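Side-chain contacts in putative prephenate dehydratase (Streptococcus mutans, PDB 4LUB), which probably catalyses the conversion of prephenate to 3-phenylpyruvate, with loss of carbon dioxide and water, the last-but-one step of L-phenylalanine biosynthesis: residues M3-L8 with H21-A26; S13-V18 with T173-L178. One frame throughout, in Å; residues are numbered along the deposited sequence.

Interaction 1 (M3-L8 with H21-A26)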
loop_
_atom_site.group_PDB
_atom_site.type_symbol
_atom_site.label_atom_id
_atom_site.label_comp_id
_atom_site.label_asym_id
_atom_site.label_seq_id
_atom_site.Cartn_x
_atom_site.Cartn_y
_atom_site.Cartn_z
ATOM N N MET B 3 -1.338 -33.876 0.618
ATOM C CA MET B 3 -2.170 -34.686 -0.270
ATOM C C MET B 3 -3.045 -33.826 -1.181
ATOM O O MET B 3 -2.909 -33.868 -2.398
ATOM C CB MET B 3 -3.048 -35.636 0.539
ATOM C CG MET B 3 -2.770 -37.103 0.296
ATOM S SD MET B 3 -3.934 -38.095 1.223
ATOM C CE MET B 3 -3.080 -39.660 1.270
ATOM N N LYS B 4 -3.966 -33.077 -0.577
ATOM C CA LYS B 4 -4.880 -32.182 -1.299
ATOM C C LYS B 4 -4.469 -30.715 -1.233
ATOM O O LYS B 4 -4.029 -30.233 -0.194
ATOM C CB LYS B 4 -6.306 -32.334 -0.767
ATOM C CG LYS B 4 -6.812 -33.769 -0.855
ATOM C CD LYS B 4 -8.267 -33.917 -0.409
ATOM C CE LYS B 4 -8.934 -35.132 -1.061
ATOM N NZ LYS B 4 -10.394 -35.161 -0.752
ATOM N N ILE B 5 -4.595 -30.021 -2.354
ATOM C CA ILE B 5 -4.208 -28.625 -2.440
ATOM C C ILE B 5 -5.296 -27.725 -3.005
ATOM O O ILE B 5 -5.857 -28.000 -4.062
ATOM C CB ILE B 5 -2.950 -28.469 -3.298
ATOM C CG1 ILE B 5 -1.707 -28.734 -2.454
ATOM C CG2 ILE B 5 -2.794 -27.045 -3.750
ATOM C CD1 ILE B 5 -1.252 -30.142 -2.432
ATOM N N ALA B 6 -5.599 -26.657 -2.271
ATOM C CA ALA B 6 -6.560 -25.657 -2.720
ATOM C C ALA B 6 -5.873 -24.554 -3.515
ATOM O O ALA B 6 -4.777 -24.111 -3.159
ATOM C CB ALA B 6 -7.291 -25.054 -1.533
ATOM N N TYR B 7 -6.527 -24.099 -4.579
ATOM C CA TYR B 7 -6.005 -23.000 -5.380
ATOM C C TYR B 7 -7.156 -22.114 -5.825
ATOM O O TYR B 7 -8.318 -22.514 -5.750
ATOM C CB TYR B 7 -5.208 -23.508 -6.590
ATOM C CG TYR B 7 -6.019 -24.276 -7.620
ATOM C CD1 TYR B 7 -6.190 -25.649 -7.512
ATOM C CD2 TYR B 7 -6.612 -23.625 -8.694
ATOM C CE1 TYR B 7 -6.929 -26.360 -8.448
ATOM C CE2 TYR B 7 -7.356 -24.326 -9.638
ATOM C CZ TYR B 7 -7.511 -25.694 -9.508
ATOM O OH TYR B 7 -8.241 -26.399 -10.435
ATOM N N LEU B 8 -6.832 -20.904 -6.264
ATOM C CA LEU B 8 -7.845 -19.991 -6.754
ATOM C C LEU B 8 -8.291 -20.451 -8.137
ATOM O O LEU B 8 -7.508 -20.456 -9.093
ATOM C CB LEU B 8 -7.302 -18.557 -6.788
ATOM C CG LEU B 8 -8.192 -17.489 -7.429
ATOM C CD1 LEU B 8 -9.470 -17.321 -6.630
ATOM C CD2 LEU B 8 -7.456 -16.166 -7.510
ATOM N N HIS B 21 2.979 -26.774 -10.239
ATOM C CA HIS B 21 4.432 -26.832 -10.173
ATOM C C HIS B 21 4.910 -27.114 -8.751
ATOM O O HIS B 21 5.899 -27.821 -8.541
ATOM C CB HIS B 21 5.016 -25.521 -10.689
ATOM C CG HIS B 21 4.848 -25.337 -12.166
ATOM N ND1 HIS B 21 3.613 -25.141 -12.745
ATOM C CD2 HIS B 21 5.744 -25.339 -13.182
ATOM C CE1 HIS B 21 3.755 -25.015 -14.052
ATOM N NE2 HIS B 21 5.039 -25.131 -14.343
ATOM N N ALA B 22 4.191 -26.568 -7.774
ATOM C CA ALA B 22 4.559 -26.740 -6.377
ATOM C C ALA B 22 4.260 -28.165 -5.928
ATOM O O ALA B 22 4.991 -28.744 -5.122
ATOM C CB ALA B 22 3.825 -25.731 -5.509
ATOM N N PHE B 23 3.168 -28.716 -6.450
ATOM C CA PHE B 23 2.629 -29.990 -5.986
ATOM C C PHE B 23 2.198 -30.869 -7.158
ATOM O O PHE B 23 1.004 -31.078 -7.372
ATOM C CB PHE B 23 1.453 -29.749 -5.039
ATOM C CG PHE B 23 1.815 -28.956 -3.816
ATOM C CD1 PHE B 23 2.546 -29.537 -2.793
ATOM C CD2 PHE B 23 1.445 -27.626 -3.698
ATOM C CE1 PHE B 23 2.887 -28.814 -1.666
ATOM C CE2 PHE B 23 1.787 -26.894 -2.575
ATOM C CZ PHE B 23 2.509 -27.485 -1.557
ATOM N N PRO B 24 3.168 -31.375 -7.934
ATOM C CA PRO B 24 2.803 -32.084 -9.165
ATOM C C PRO B 24 2.127 -33.438 -8.925
ATOM O O PRO B 24 1.353 -33.878 -9.775
ATOM C CB PRO B 24 4.152 -32.273 -9.870
ATOM C CG PRO B 24 5.164 -32.234 -8.771
ATOM C CD PRO B 24 4.629 -31.249 -7.774
ATOM N N ALA B 25 2.420 -34.082 -7.797
ATOM C CA ALA B 25 1.841 -35.389 -7.469
ATOM C C ALA B 25 0.526 -35.334 -6.688
ATOM O O ALA B 25 0.037 -36.364 -6.227
ATOM C CB ALA B 25 2.848 -36.212 -6.686
ATOM N N ALA B 26 -0.064 -34.154 -6.554
ATOM C CA ALA B 26 -1.118 -33.969 -5.561
ATOM C C ALA B 26 -2.502 -33.740 -6.168
ATOM O O ALA B 26 -2.641 -33.456 -7.355
ATOM C CB ALA B 26 -0.756 -32.813 -4.635
#
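In the beta-alpha-beta unit made by strand 4-8, helix 14-22 and strand 27-31, I5 of the first strand packs on F23 and A26 of the turn that leads from the helix into the second strand. F23 is the first residue to leave helical geometry and opens a type I beta turn that ends at A26, closed by a weak bond from A26 N to F23 O (3.4 Å). CG1 of I5 lies over one face of the F23 ring, 3.9 Å from its centroid and displaced toward the rim, a CH-pi contact in which the closest ring atom is CD2 at 3.6 Å. The I5 branch and the aromatic side chain meet at about a right angle. A chi1 of -83° sets I5 CG1 over the ring, and the turn at chi2 (90°) brings CD1 over F23 CG at 3.6 Å and against A26 CB at 3.5 Å, slightly tighter than normal carbon contact. M3 O, just before the strand, lies 3.3 Å from A26 CB, though M3 is poorly ordered. F48 and I50 of strand 48-55 also touch I5, and F48 stacks on the F23 ring, extending the apolar cluster across the sheet. Since the side chains that meet are all hydrocarbon, the contact between these segments rests on dispersion and the exclusion of water, with the adjoining parallel strands supplying the directional backbone bonds.

Interaction 2 (S13-V18 with T173-L178)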
loop_
_atom_site.group_PDB
_atom_site.type_symbol
_atom_site.label_atom_id
_atom_site.label_comp_id
_atom_site.label_asym_id
_atom_site.label_seq_id
_atom_site.Cartn_x
_atom_site.Cartn_y
_atom_site.Cartn_z
ATOM N N SER B 13 -6.508 -21.649 -14.460
ATOM C CA SER B 13 -6.147 -20.294 -14.050
ATOM C C SER B 13 -4.643 -20.187 -13.848
ATOM O O SER B 13 -3.939 -21.199 -13.787
ATOM C CB SER B 13 -6.867 -19.885 -12.763
ATOM O OG SER B 13 -6.566 -20.772 -11.698
ATOM N N PHE B 14 -4.147 -18.956 -13.773
ATOM C CA PHE B 14 -2.752 -18.720 -13.416
ATOM C C PHE B 14 -2.404 -19.416 -12.105
ATOM O O PHE B 14 -1.358 -20.060 -11.999
ATOM C CB PHE B 14 -2.465 -17.216 -13.315
ATOM C CG PHE B 14 -2.625 -16.478 -14.615
ATOM C CD1 PHE B 14 -1.779 -16.733 -15.681
ATOM C CD2 PHE B 14 -3.609 -15.517 -14.763
ATOM C CE1 PHE B 14 -1.922 -16.049 -16.875
ATOM C CE2 PHE B 14 -3.759 -14.831 -15.955
ATOM C CZ PHE B 14 -2.913 -15.096 -17.013
ATOM N N THR B 15 -3.284 -19.292 -11.115
ATOM C CA THR B 15 -3.053 -19.902 -9.807
ATOM C C THR B 15 -3.051 -21.422 -9.898
ATOM O O THR B 15 -2.273 -22.095 -9.218
ATOM C CB THR B 15 -4.109 -19.437 -8.776
ATOM O OG1 THR B 15 -4.245 -18.009 -8.834
ATOM C CG2 THR B 15 -3.684 -19.821 -7.377
ATOM N N HIS B 16 -3.911 -21.955 -10.762
ATOM C CA HIS B 16 -3.896 -23.380 -11.087
ATOM C C HIS B 16 -2.539 -23.813 -11.619
ATOM O O HIS B 16 -1.961 -24.800 -11.152
ATOM C CB HIS B 16 -4.984 -23.717 -12.110
ATOM C CG HIS B 16 -5.225 -25.182 -12.264
ATOM N ND1 HIS B 16 -6.071 -25.702 -13.221
ATOM C CD2 HIS B 16 -4.718 -26.245 -11.596
ATOM C CE1 HIS B 16 -6.081 -27.017 -13.130
ATOM N NE2 HIS B 16 -5.267 -27.374 -12.151
ATOM N N ASN B 17 -2.047 -23.084 -12.614
ATOM C CA ASN B 17 -0.722 -23.336 -13.165
ATOM C C ASN B 17 0.367 -23.320 -12.093
ATOM O O ASN B 17 1.264 -24.159 -12.092
ATOM C CB ASN B 17 -0.403 -22.304 -14.251
ATOM C CG ASN B 17 0.800 -22.687 -15.089
ATOM O OD1 ASN B 17 1.212 -23.849 -15.116
ATOM N ND2 ASN B 17 1.374 -21.706 -15.779
ATOM N N VAL B 18 0.261 -22.385 -11.154
ATOM C CA VAL B 18 1.249 -22.273 -10.082
ATOM C C VAL B 18 1.209 -23.491 -9.155
ATOM O O VAL B 18 2.251 -24.021 -8.762
ATOM C CB VAL B 18 1.040 -20.977 -9.262
ATOM C CG1 VAL B 18 1.996 -20.916 -8.079
ATOM C CG2 VAL B 18 1.209 -19.753 -10.162
ATOM N N THR B 173 3.511 -11.777 -11.264
ATOM C CA THR B 173 2.720 -11.930 -10.053
ATOM C C THR B 173 3.426 -12.863 -9.080
ATOM O O THR B 173 3.982 -13.895 -9.474
ATOM C CB THR B 173 1.312 -12.479 -10.353
ATOM O OG1 THR B 173 0.639 -11.591 -11.249
ATOM C CG2 THR B 173 0.480 -12.619 -9.068
ATOM N N ARG B 174 3.348 -12.517 -7.803
ATOM C CA ARG B 174 3.877 -13.347 -6.740
ATOM C C ARG B 174 2.718 -14.182 -6.213
ATOM O O ARG B 174 1.646 -13.649 -5.947
ATOM C CB ARG B 174 4.467 -12.474 -5.621
ATOM C CG ARG B 174 5.628 -11.606 -6.069
ATOM C CD ARG B 174 6.028 -10.565 -5.024
ATOM N NE ARG B 174 6.668 -11.187 -3.867
ATOM C CZ ARG B 174 6.627 -10.702 -2.632
ATOM N NH1 ARG B 174 6.014 -9.551 -2.392
ATOM N NH2 ARG B 174 7.242 -11.342 -1.645
ATOM N N PHE B 175 2.944 -15.484 -6.062
ATOM C CA PHE B 175 1.954 -16.391 -5.487
ATOM C C PHE B 175 2.580 -17.010 -4.250
ATOM O O PHE B 175 3.768 -17.321 -4.236
ATOM C CB PHE B 175 1.521 -17.506 -6.466
ATOM C CG PHE B 175 0.840 -17.011 -7.714
ATOM C CD1 PHE B 175 1.566 -16.446 -8.749
ATOM C CD2 PHE B 175 -0.535 -17.114 -7.846
ATOM C CE1 PHE B 175 0.927 -15.994 -9.894
ATOM C CE2 PHE B 175 -1.180 -16.658 -8.981
ATOM C CZ PHE B 175 -0.449 -16.092 -10.007
ATOM N N TRP B 176 1.786 -17.135 -3.197
ATOM C CA TRP B 176 2.220 -17.838 -2.008
ATOM C C TRP B 176 1.594 -19.214 -1.848
ATOM O O TRP B 176 0.406 -19.408 -2.102
ATOM C CB TRP B 176 1.927 -16.992 -0.769
ATOM C CG TRP B 176 2.936 -15.922 -0.545
ATOM C CD1 TRP B 176 4.091 -15.716 -1.252
ATOM C CD2 TRP B 176 2.878 -14.896 0.446
ATOM N NE1 TRP B 176 4.759 -14.622 -0.748
ATOM C CE2 TRP B 176 4.040 -14.110 0.301
ATOM C CE3 TRP B 176 1.960 -14.572 1.454
ATOM C CZ2 TRP B 176 4.302 -13.011 1.113
ATOM C CZ3 TRP B 176 2.223 -13.486 2.264
ATOM C CH2 TRP B 176 3.389 -12.714 2.089
ATOM N N VAL B 177 2.421 -20.162 -1.425
ATOM C CA VAL B 177 1.937 -21.426 -0.923
ATOM C C VAL B 177 1.773 -21.275 0.579
ATOM O O VAL B 177 2.731 -20.997 1.297
ATOM C CB VAL B 177 2.895 -22.594 -1.249
ATOM C CG1 VAL B 177 2.339 -23.898 -0.716
ATOM C CG2 VAL B 177 3.148 -22.681 -2.750
ATOM N N LEU B 178 0.533 -21.390 1.031
ATOM C CA LEU B 178 0.209 -21.302 2.447
ATOM C C LEU B 178 0.066 -22.676 3.068
ATOM O O LEU B 178 -0.570 -23.558 2.502
ATOM C CB LEU B 178 -1.081 -20.498 2.666
ATOM C CG LEU B 178 -1.223 -18.995 2.403
ATOM C CD1 LEU B 178 0.014 -18.351 1.805
ATOM C CD2 LEU B 178 -2.506 -18.635 1.647
#
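F175 projects from strand 172-179 toward the first turns of helix 14-22, a helix-on-sheet packing within the prephenate dehydratase domain; the axes of helix 14-18 and strand 173-178 approach to 9.9 Å and cross at -55°. Starting at its root, F175 CB rests 3.8 Å from V18 CG1. CG and CD1 then run beneath the other branch of the valine, V18 CG2, whose closest ring atom is CD1 at 3.6 Å. This methyl sits over the centre of the ring in a CH-pi contact; V18 places CG1 anti to its own backbone N (chi1 175°), which puts CG2 beside that N and above the aromatic face. Along the other rim, CD2 and CE2 approach T15, and F175 CE2 meets the hydroxyl oxygen T15 OG1 at 3.4 Å, close to the ring plane. The tip, F175 CZ, reaches F14 CB at 4.0 Å, although the phenyl group of F14 itself turns away. V18 thus covers one face of the ring, T15 meets its edge, and F14 CB approaches CZ, while L82 and P52 of the flanking strands also touch F175. The helix begins at S13, the N-cap residue, whose OG accepts from H16 N at 3.1 Å with an N-H...O angle of 154°.

Interactions 1 and 2 take opposite ends of helix 14-22: the first joins its C-terminal exit to strand 4-8, the second its N-terminal turn to strand 172-179. Their centres lie about 10 Å apart and their side chains meet. F23 CE2 touches V177 CG1 at 3.6 Å, carrying the apolar layer from one contact to the other, and Y7 CE2 packs on H16 CB at 3.5 Å. At the C-terminal end of strand 4-8, L8 O lies 2.8 Å from S13 OG, a probable hydrogen bond linking that strand to the N-cap residue. Strand 48-55 lies between strands 4-8 and 172-179, and T15 touches it at I50 and P52.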